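Local coordinates for type IV pilus biogenesis factor PilY1 (Pseudomonas aeruginosa, PDB 3HX6), which primes type IV pilus assembly, takes part in adhesion to host cells and in twitching motility, and appears to regulate pilus retraction through calcium binding and release, at residues 180-190 with 228-238; 81-89 with 170-178. The protein carries 3 engineered substitutions. All blocks are in the same frame, centred on the assembly; numbering follows the deposited sequence.

How the contacts relate
Both contacts belong to the beta-propeller part of this C-terminal domain and share the four-stranded antiparallel sheet made by strands 141-147, 150-158, 165-170 and 178-184. Contact 2 uses the 170-178 connection between its last two strands, meeting residues 81-89, which run from the end of helix 74-82 through a loop into strand 87-91 of the preceding sheet. Contact 1 uses the outermost strand, 178-184, and the loop after it, meeting residues 228-238 of the sheet that follows. Their centres lie about 24 Å apart, yet they touch where L180 CG packs 3.8 Å from D170 N. Neither takes part in the calcium site of D258, N260, D262, V264 and D266, which lies elsewhere in the domain.

Contact 1: residues 180-190 with 228-238; sequences LWEIGVDQEPD and IDMETGAITRK. Engineered in segment 228-238: M230 (natural residue Leu).
The indole of W181 lies with one face on G233 and I228 and its pyrrole edge against the M230 carbonyl, a blade-to-blade packing of the beta-propeller fold in which edge strand 178-184 meets the turn between strands 223-229 and 235-241. G233 CA stands 3.2 Å from the centroid of the five-membered ring and 2° off its normal, a close CH-pi contact made possible because glycine puts no side chain there. Further along the same face, I228 CG2 sits over the six-membered ring, 4.1 Å from its centroid. At the edge, W181 NE1 donates to M230 O over 2.7 Å with an N-H...O angle of 159°; the acceptor is in the ring plane, although the donor stands well above the carbonyl plane. The engineered M230 bends its chain at chi2 and chi3, bringing CE to 4.1 Å from W181 CZ2 on the side of the indole plane away from G233.

The turn that meets the ring is braced internally: T232 N donates to D229 OD2, an Asx motif, while G233 N bonds to D229 O. Beside the indole the apolar layer continues as I183 and I228 meet tip to tip, their CD1 atoms a tight 3.3 Å apart, with I235 CD1 at 4.0 Å from I183 CD1. Beyond these isoleucines the contact becomes ionic. The long salt bridge from K238 NZ to E188 OE1 is doubtful, because OE1 sits too close to a neighbouring atom in the model. The firmer bond crosses to D190: K238 NZ approaches the anti lone pair of D190 OD2, 3.1 Å away.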
loop_
_atom_site.group_PDB
_atom_site.type_symbol
_atom_site.label_atom_id
_atom_site.label_comp_id
_atom_site.label_asym_id
_atom_site.label_seq_id
_atom_site.Cartn_x
_atom_site.Cartn_y
_atom_site.Cartn_z
ATOM N N LEU A 180 8.452 17.612 26.065
ATOM C CA LEU A 180 9.799 18.012 25.678
ATOM C C LEU A 180 10.028 19.485 25.982
ATOM O O LEU A 180 11.035 19.855 26.586
ATOM C CB LEU A 180 10.025 17.744 24.190
ATOM C CG LEU A 180 10.069 16.264 23.798
ATOM C CD1 LEU A 180 10.072 16.126 22.284
ATOM C CD2 LEU A 180 11.306 15.617 24.411
ATOM N N TRP A 181 9.097 20.328 25.552
ATOM C CA TRP A 181 9.207 21.754 25.805
ATOM C C TRP A 181 7.952 22.541 25.452
ATOM O O TRP A 181 7.045 22.044 24.785
ATOM C CB TRP A 181 10.412 22.359 25.067
ATOM C CG TRP A 181 10.575 21.940 23.627
ATOM C CD1 TRP A 181 11.450 21.009 23.143
ATOM C CD2 TRP A 181 9.867 22.453 22.488
ATOM N NE1 TRP A 181 11.334 20.911 21.774
ATOM C CE2 TRP A 181 10.370 21.785 21.347
ATOM C CE3 TRP A 181 8.859 23.410 22.320
ATOM C CZ2 TRP A 181 9.895 22.043 20.055
ATOM C CZ3 TRP A 181 8.387 23.668 21.031
ATOM C CH2 TRP A 181 8.907 22.984 19.917
ATOM N N GLU A 182 7.922 23.778 25.930
ATOM C CA GLU A 182 6.825 24.700 25.692
ATOM C C GLU A 182 7.440 26.048 25.365
ATOM O O GLU A 182 8.311 26.526 26.084
ATOM C CB GLU A 182 5.955 24.845 26.941
ATOM C CG GLU A 182 5.184 23.603 27.335
ATOM C CD GLU A 182 4.315 23.839 28.560
ATOM O OE1 GLU A 182 4.872 24.161 29.634
ATOM O OE2 GLU A 182 3.075 23.711 28.448
ATOM N N ILE A 183 6.996 26.652 24.273
ATOM C CA ILE A 183 7.503 27.953 23.863
ATOM C C ILE A 183 6.385 28.979 23.972
ATOM O O ILE A 183 5.235 28.684 23.659
ATOM C CB ILE A 183 7.995 27.935 22.398
ATOM C CG1 ILE A 183 9.164 26.967 22.247
ATOM C CG2 ILE A 183 8.418 29.336 21.970
ATOM C CD1 ILE A 183 9.762 26.957 20.856
ATOM N N GLY A 184 6.734 30.177 24.426
ATOM C CA GLY A 184 5.764 31.248 24.555
ATOM C C GLY A 184 6.440 32.532 24.119
ATOM O O GLY A 184 7.592 32.498 23.677
ATOM N N VAL A 185 5.748 33.662 24.239
ATOM C CA VAL A 185 6.344 34.931 23.842
ATOM C C VAL A 185 7.580 35.198 24.686
ATOM O O VAL A 185 8.517 35.854 24.234
ATOM C CB VAL A 185 5.356 36.109 23.989
ATOM C CG1 VAL A 185 4.198 35.926 23.022
ATOM C CG2 VAL A 185 4.852 36.205 25.425
ATOM N N ASP A 186 7.583 34.679 25.910
ATOM C CA ASP A 186 8.723 34.851 26.802
ATOM C C ASP A 186 9.993 34.264 26.185
ATOM O O ASP A 186 11.077 34.814 26.348
ATOM C CB ASP A 186 8.444 34.174 28.144
ATOM C CG ASP A 186 7.501 34.979 29.019
ATOM O OD1 ASP A 186 6.866 34.380 29.911
ATOM O OD2 ASP A 186 7.401 36.206 28.816
ATOM N N GLN A 187 9.852 33.143 25.486
ATOM C CA GLN A 187 10.990 32.491 24.849
ATOM C C GLN A 187 11.237 33.031 23.444
ATOM O O GLN A 187 12.381 33.113 22.990
ATOM C CB GLN A 187 10.764 30.980 24.765
ATOM C CG GLN A 187 10.870 30.249 26.088
ATOM C CD GLN A 187 9.772 30.624 27.060
ATOM O OE1 GLN A 187 8.586 30.518 26.747
ATOM N NE2 GLN A 187 10.161 31.055 28.254
ATOM N N GLU A 188 10.155 33.389 22.757
ATOM C CA GLU A 188 10.236 33.912 21.400
ATOM C C GLU A 188 9.297 35.099 21.298
ATOM O O GLU A 188 8.113 34.942 21.004
ATOM C CB GLU A 188 9.839 32.827 20.394
ATOM C CG GLU A 188 9.810 33.286 18.945
ATOM C CD GLU A 188 10.990 34.171 18.595
ATOM O OE1 GLU A 188 10.818 35.410 18.564
ATOM O OE2 GLU A 188 12.092 33.629 18.361
ATOM N N PRO A 189 9.823 36.308 21.535
ATOM C CA PRO A 189 9.034 37.542 21.482
ATOM C C PRO A 189 8.175 37.745 20.234
ATOM O O PRO A 189 7.124 38.370 20.314
ATOM C CB PRO A 189 10.091 38.639 21.666
ATOM C CG PRO A 189 11.336 38.011 21.130
ATOM C CD PRO A 189 11.259 36.609 21.668
ATOM N N ASP A 190 8.604 37.217 19.092
ATOM C CA ASP A 190 7.830 37.384 17.860
ATOM C C ASP A 190 6.896 36.219 17.549
ATOM O O ASP A 190 6.421 36.081 16.425
ATOM C CB ASP A 190 8.758 37.618 16.669
ATOM C CG ASP A 190 9.424 38.978 16.710
ATOM O OD1 ASP A 190 8.703 39.995 16.818
ATOM O OD2 ASP A 190 10.667 39.033 16.625
ATOM N N ILE A 228 13.396 25.891 15.674
ATOM C CA ILE A 228 13.440 25.467 17.062
ATOM C C ILE A 228 14.125 24.116 17.223
ATOM O O ILE A 228 13.731 23.138 16.591
ATOM C CB ILE A 228 12.002 25.377 17.604
ATOM C CG1 ILE A 228 11.268 26.692 17.300
ATOM C CG2 ILE A 228 12.016 25.078 19.100
ATOM C CD1 ILE A 228 9.772 26.641 17.531
ATOM N N ASP A 229 15.147 24.061 18.070
ATOM C CA ASP A 229 15.856 22.807 18.298
ATOM C C ASP A 229 14.866 21.777 18.821
ATOM O O ASP A 229 14.178 22.008 19.819
ATOM C CB ASP A 229 16.983 22.997 19.320
ATOM C CG ASP A 229 17.794 21.729 19.531
ATOM O OD1 ASP A 229 18.447 21.274 18.567
ATOM O OD2 ASP A 229 17.769 21.186 20.656
ATOM N N MET A 230 14.796 20.637 18.144
ATOM C CA MET A 230 13.876 19.573 18.525
ATOM C C MET A 230 14.018 19.154 19.984
ATOM O O MET A 230 13.031 19.069 20.715
ATOM C CB MET A 230 14.086 18.349 17.627
ATOM C CG MET A 230 13.001 17.290 17.755
ATOM S SD MET A 230 11.358 17.941 17.316
ATOM C CE MET A 230 10.617 18.148 18.899
ATOM N N GLU A 231 15.246 18.897 20.411
ATOM C CA GLU A 231 15.478 18.455 21.775
ATOM C C GLU A 231 15.214 19.492 22.858
ATOM O O GLU A 231 14.487 19.230 23.819
ATOM C CB GLU A 231 16.916 17.947 21.923
ATOM C CG GLU A 231 17.283 17.537 23.344
ATOM C CD GLU A 231 18.678 16.945 23.439
ATOM O OE1 GLU A 231 19.629 17.564 22.913
ATOM O OE2 GLU A 231 18.824 15.865 24.048
ATOM N N THR A 232 15.794 20.670 22.683
ATOM C CA THR A 232 15.711 21.738 23.672
ATOM C C THR A 232 14.564 22.731 23.587
ATOM O O THR A 232 14.157 23.285 24.602
ATOM C CB THR A 232 17.034 22.532 23.671
ATOM O OG1 THR A 232 18.093 21.677 24.124
ATOM C CG2 THR A 232 16.946 23.745 24.584
ATOM N N GLY A 233 14.047 22.966 22.387
ATOM C CA GLY A 233 12.982 23.940 22.241
ATOM C C GLY A 233 13.607 25.322 22.157
ATOM O O GLY A 233 12.913 26.336 22.095
ATOM N N ALA A 234 14.936 25.370 22.170
ATOM C CA ALA A 234 15.636 26.644 22.066
ATOM C C ALA A 234 15.433 27.196 20.656
ATOM O O ALA A 234 15.243 26.439 19.708
ATOM C CB ALA A 234 17.129 26.453 22.328
ATOM N N ILE A 235 15.470 28.513 20.515
ATOM C CA ILE A 235 15.312 29.099 19.197
ATOM C C ILE A 235 16.686 29.081 18.532
ATOM O O ILE A 235 17.485 29.996 18.719
ATOM C CB ILE A 235 14.800 30.550 19.283
ATOM C CG1 ILE A 235 13.494 30.597 20.085
ATOM C CG2 ILE A 235 14.580 31.103 17.885
ATOM C CD1 ILE A 235 12.379 29.722 19.528
ATOM N N THR A 236 16.966 28.030 17.767
ATOM C CA THR A 236 18.258 27.908 17.090
ATOM C C THR A 236 18.508 29.098 16.163
ATOM O O THR A 236 19.625 29.607 16.077
ATOM C CB THR A 236 18.338 26.601 16.281
ATOM O OG1 THR A 236 18.215 25.485 17.171
ATOM C CG2 THR A 236 19.671 26.509 15.539
ATOM N N ARG A 237 17.463 29.532 15.470
ATOM C CA ARG A 237 17.552 30.675 14.570
ATOM C C ARG A 237 16.180 31.232 14.264
ATOM O O ARG A 237 15.212 30.489 14.084
ATOM C CB ARG A 237 18.212 30.312 13.229
ATOM C CG ARG A 237 19.733 30.438 13.168
ATOM C CD ARG A 237 20.248 31.784 13.670
ATOM N NE ARG A 237 19.817 32.952 12.898
ATOM C CZ ARG A 237 20.289 33.300 11.700
ATOM N NH1 ARG A 237 21.218 32.569 11.096
ATOM N NH2 ARG A 237 19.852 34.404 11.116
ATOM N N LYS A 238 16.108 32.553 14.227
ATOM C CA LYS A 238 14.889 33.252 13.868
ATOM C C LYS A 238 15.309 34.016 12.629
ATOM O O LYS A 238 16.217 34.847 12.681
ATOM C CB LYS A 238 14.450 34.224 14.965
ATOM C CG LYS A 238 13.314 35.145 14.534
ATOM C CD LYS A 238 12.341 35.437 15.670
ATOM C CE LYS A 238 13.014 36.093 16.871
ATOM N NZ LYS A 238 13.330 37.517 16.651
#

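Contact 2: residues 81-89 with 170-178; sequences QKTRAPRVY and DVTDPANIK
P174, Y89 and R84 give up the most surface where 81-89 meets the 170-178 connection, joining neighbouring sheets of the propeller. The ring of P174 lies across 81-89: P174 CD is 4.0 Å from R84 CG, P174 CG faces the A85 carbonyl, and P174 CB packs 3.7 Å from R87 CG, over one face of the R87 guanidinium toward its rim. Y89 points its ring end at I177 from the opposite direction, with I177 CD1 at the ring edge, 3.9 Å from Y89 CE2; the approach of V171 CG2 to the same ring is too short to be trusted. A water lies 2.6 Å from Y89 OH and donates to V171 O over 2.8 Å, bridging phenol and backbone. R84 extends with CG anti to the backbone N (chi1 176°), then bends at chi3, and its NH1 reaches T172 O over 3.2 Å. That bond is nearly straight at 174°, with the acceptor in the guanidinium plane. The remaining polar partners of R84 include G56 O at NE and T153 OG1 at NH1. The polar hold of 81-89 on 170-178 thus runs through main-chain oxygens, T172 O directly and V171 O through the water, which implies that it depends on the path of that backbone.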
loop_
_atom_site.group_PDB
_atom_site.type_symbol
_atom_site.label_atom_id
_atom_site.label_comp_id
_atom_site.label_asym_id
_atom_site.label_seq_id
_atom_site.Cartn_x
_atom_site.Cartn_y
_atom_site.Cartn_z
ATOM N N GLN A 81 8.551 -0.117 16.607
ATOM C CA GLN A 81 7.268 0.528 16.362
ATOM C C GLN A 81 6.270 -0.321 15.583
ATOM O O GLN A 81 5.107 0.054 15.447
ATOM C CB GLN A 81 7.496 1.863 15.654
ATOM C CG GLN A 81 8.637 2.657 16.266
ATOM C CD GLN A 81 8.552 2.739 17.781
ATOM O OE1 GLN A 81 9.569 2.839 18.468
ATOM N NE2 GLN A 81 7.336 2.708 18.308
ATOM N N LYS A 82 6.716 -1.462 15.071
ATOM C CA LYS A 82 5.816 -2.345 14.334
ATOM C C LYS A 82 4.736 -2.835 15.289
ATOM O O LYS A 82 3.604 -3.095 14.887
ATOM C CB LYS A 82 6.574 -3.550 13.782
ATOM C CG LYS A 82 7.392 -3.275 12.540
ATOM C CD LYS A 82 8.165 -4.524 12.137
ATOM C CE LYS A 82 8.836 -4.353 10.786
ATOM N NZ LYS A 82 7.833 -4.186 9.697
ATOM N N THR A 83 5.105 -2.947 16.559
ATOM C CA THR A 83 4.201 -3.419 17.599
ATOM C C THR A 83 3.684 -2.307 18.514
ATOM O O THR A 83 3.068 -2.581 19.546
ATOM C CB THR A 83 4.897 -4.499 18.462
ATOM O OG1 THR A 83 4.115 -4.765 19.632
ATOM C CG2 THR A 83 6.288 -4.040 18.872
ATOM N N ARG A 84 3.925 -1.053 18.138
ATOM C CA ARG A 84 3.467 0.069 18.952
ATOM C C ARG A 84 1.952 0.242 18.872
ATOM O O ARG A 84 1.362 0.175 17.791
ATOM C CB ARG A 84 4.156 1.367 18.514
ATOM C CG ARG A 84 3.664 2.608 19.252
ATOM C CD ARG A 84 4.564 3.806 19.001
ATOM N NE ARG A 84 4.723 4.104 17.581
ATOM C CZ ARG A 84 5.528 5.051 17.109
ATOM N NH1 ARG A 84 6.240 5.786 17.948
ATOM N NH2 ARG A 84 5.626 5.259 15.805
ATOM N N ALA A 85 1.327 0.467 20.024
ATOM C CA ALA A 85 -0.119 0.653 20.078
ATOM C C ALA A 85 -0.498 1.955 19.380
ATOM O O ALA A 85 -0.130 3.038 19.828
ATOM C CB ALA A 85 -0.594 0.674 21.527
ATOM N N PRO A 86 -1.237 1.861 18.266
ATOM C CA PRO A 86 -1.671 3.029 17.492
ATOM C C PRO A 86 -2.418 4.083 18.311
ATOM O O PRO A 86 -3.188 3.760 19.217
ATOM C CB PRO A 86 -2.549 2.412 16.409
ATOM C CG PRO A 86 -1.901 1.080 16.182
ATOM C CD PRO A 86 -1.642 0.613 17.595
ATOM N N ARG A 87 -2.178 5.347 17.976
ATOM C CA ARG A 87 -2.815 6.467 18.656
ATOM C C ARG A 87 -3.053 7.598 17.668
ATOM O O ARG A 87 -2.244 7.837 16.773
ATOM C CB ARG A 87 -1.934 6.976 19.798
ATOM C CG ARG A 87 -1.876 6.069 21.017
ATOM C CD ARG A 87 -3.190 6.097 21.785
ATOM N NE ARG A 87 -3.125 5.310 23.014
ATOM C CZ ARG A 87 -3.016 3.986 23.058
ATOM N NH1 ARG A 87 -2.962 3.281 21.935
ATOM N NH2 ARG A 87 -2.959 3.364 24.227
ATOM N N VAL A 88 -4.179 8.282 17.822
ATOM C CA VAL A 88 -4.506 9.407 16.961
ATOM C C VAL A 88 -4.756 10.597 17.868
ATOM O O VAL A 88 -5.654 10.579 18.708
ATOM C CB VAL A 88 -5.757 9.136 16.100
ATOM C CG1 VAL A 88 -6.178 10.406 15.370
ATOM C CG2 VAL A 88 -5.456 8.034 15.089
ATOM N N TYR A 89 -3.936 11.625 17.706
ATOM C CA TYR A 89 -4.057 12.816 18.515
ATOM C C TYR A 89 -4.831 13.880 17.758
ATOM O O TYR A 89 -4.522 14.196 16.609
ATOM C CB TYR A 89 -2.663 13.307 18.909
ATOM C CG TYR A 89 -1.862 12.239 19.624
ATOM C CD1 TYR A 89 -1.235 11.213 18.914
ATOM C CD2 TYR A 89 -1.790 12.213 21.016
ATOM C CE1 TYR A 89 -0.562 10.188 19.573
ATOM C CE2 TYR A 89 -1.121 11.188 21.684
ATOM C CZ TYR A 89 -0.513 10.181 20.957
ATOM O OH TYR A 89 0.124 9.157 21.618
ATOM N N ASP A 170 6.959 14.032 23.398
ATOM C CA ASP A 170 7.653 12.844 22.924
ATOM C C ASP A 170 6.551 11.804 22.988
ATOM O O ASP A 170 6.130 11.403 24.071
ATOM C CB ASP A 170 8.791 12.439 23.863
ATOM C CG ASP A 170 9.563 11.236 23.347
ATOM O OD1 ASP A 170 8.925 10.292 22.830
ATOM O OD2 ASP A 170 10.805 11.228 23.463
ATOM N N VAL A 171 6.079 11.376 21.827
ATOM C CA VAL A 171 4.987 10.422 21.760
ATOM C C VAL A 171 5.421 9.025 21.289
ATOM O O VAL A 171 4.605 8.211 20.852
ATOM C CB VAL A 171 3.873 11.018 20.854
ATOM C CG1 VAL A 171 3.879 10.372 19.475
ATOM C CG2 VAL A 171 2.541 10.904 21.544
ATOM N N THR A 172 6.714 8.748 21.401
ATOM C CA THR A 172 7.268 7.460 20.994
ATOM C C THR A 172 6.574 6.312 21.728
ATOM O O THR A 172 6.257 5.284 21.136
ATOM C CB THR A 172 8.772 7.392 21.295
ATOM O OG1 THR A 172 9.410 8.570 20.788
ATOM C CG2 THR A 172 9.389 6.158 20.650
ATOM N N ASP A 173 6.347 6.495 23.024
ATOM C CA ASP A 173 5.685 5.480 23.838
ATOM C C ASP A 173 4.357 6.036 24.345
ATOM O O ASP A 173 4.324 6.836 25.282
ATOM C CB ASP A 173 6.589 5.081 25.015
ATOM C CG ASP A 173 5.951 4.032 25.927
ATOM O OD1 ASP A 173 5.042 3.300 25.478
ATOM O OD2 ASP A 173 6.378 3.934 27.099
ATOM N N PRO A 174 3.243 5.620 23.723
ATOM C CA PRO A 174 1.909 6.088 24.118
ATOM C C PRO A 174 1.623 5.909 25.605
ATOM O O PRO A 174 0.894 6.699 26.208
ATOM C CB PRO A 174 0.973 5.262 23.234
ATOM C CG PRO A 174 1.751 4.004 22.995
ATOM C CD PRO A 174 3.139 4.533 22.734
ATOM N N ALA A 175 2.208 4.871 26.192
ATOM C CA ALA A 175 2.014 4.588 27.605
ATOM C C ALA A 175 2.884 5.505 28.455
ATOM O O ALA A 175 2.752 5.543 29.677
ATOM C CB ALA A 175 2.350 3.131 27.894
ATOM N N ASN A 176 3.776 6.246 27.808
ATOM C CA ASN A 176 4.649 7.153 28.535
ATOM C C ASN A 176 4.997 8.386 27.720
ATOM O O ASN A 176 6.129 8.549 27.263
ATOM C CB ASN A 176 5.926 6.430 28.960
ATOM C CG ASN A 176 6.818 7.293 29.825
ATOM O OD1 ASN A 176 6.382 7.837 30.841
ATOM N ND2 ASN A 176 8.079 7.420 29.429
ATOM N N ILE A 177 4.006 9.255 27.544
ATOM C CA ILE A 177 4.175 10.493 26.800
ATOM C C ILE A 177 4.866 11.519 27.688
ATOM O O ILE A 177 4.487 11.703 28.847
ATOM C CB ILE A 177 2.808 11.040 26.353
ATOM C CG1 ILE A 177 2.157 10.038 25.402
ATOM C CG2 ILE A 177 2.970 12.412 25.699
ATOM C CD1 ILE A 177 0.774 10.427 24.949
ATOM N N LYS A 178 5.883 12.182 27.147
ATOM C CA LYS A 178 6.627 13.180 27.903
ATOM C C LYS A 178 6.555 14.564 27.269
ATOM O O LYS A 178 6.357 14.699 26.063
ATOM C CB LYS A 178 8.099 12.771 28.024
ATOM C CG LYS A 178 8.326 11.430 28.696
ATOM C CD LYS A 178 9.807 11.170 28.916
ATOM C CE LYS A 178 10.032 9.921 29.755
ATOM N NZ LYS A 178 11.480 9.670 30.011
HETATM O O HOH W 1 1.888 7.715 20.270
#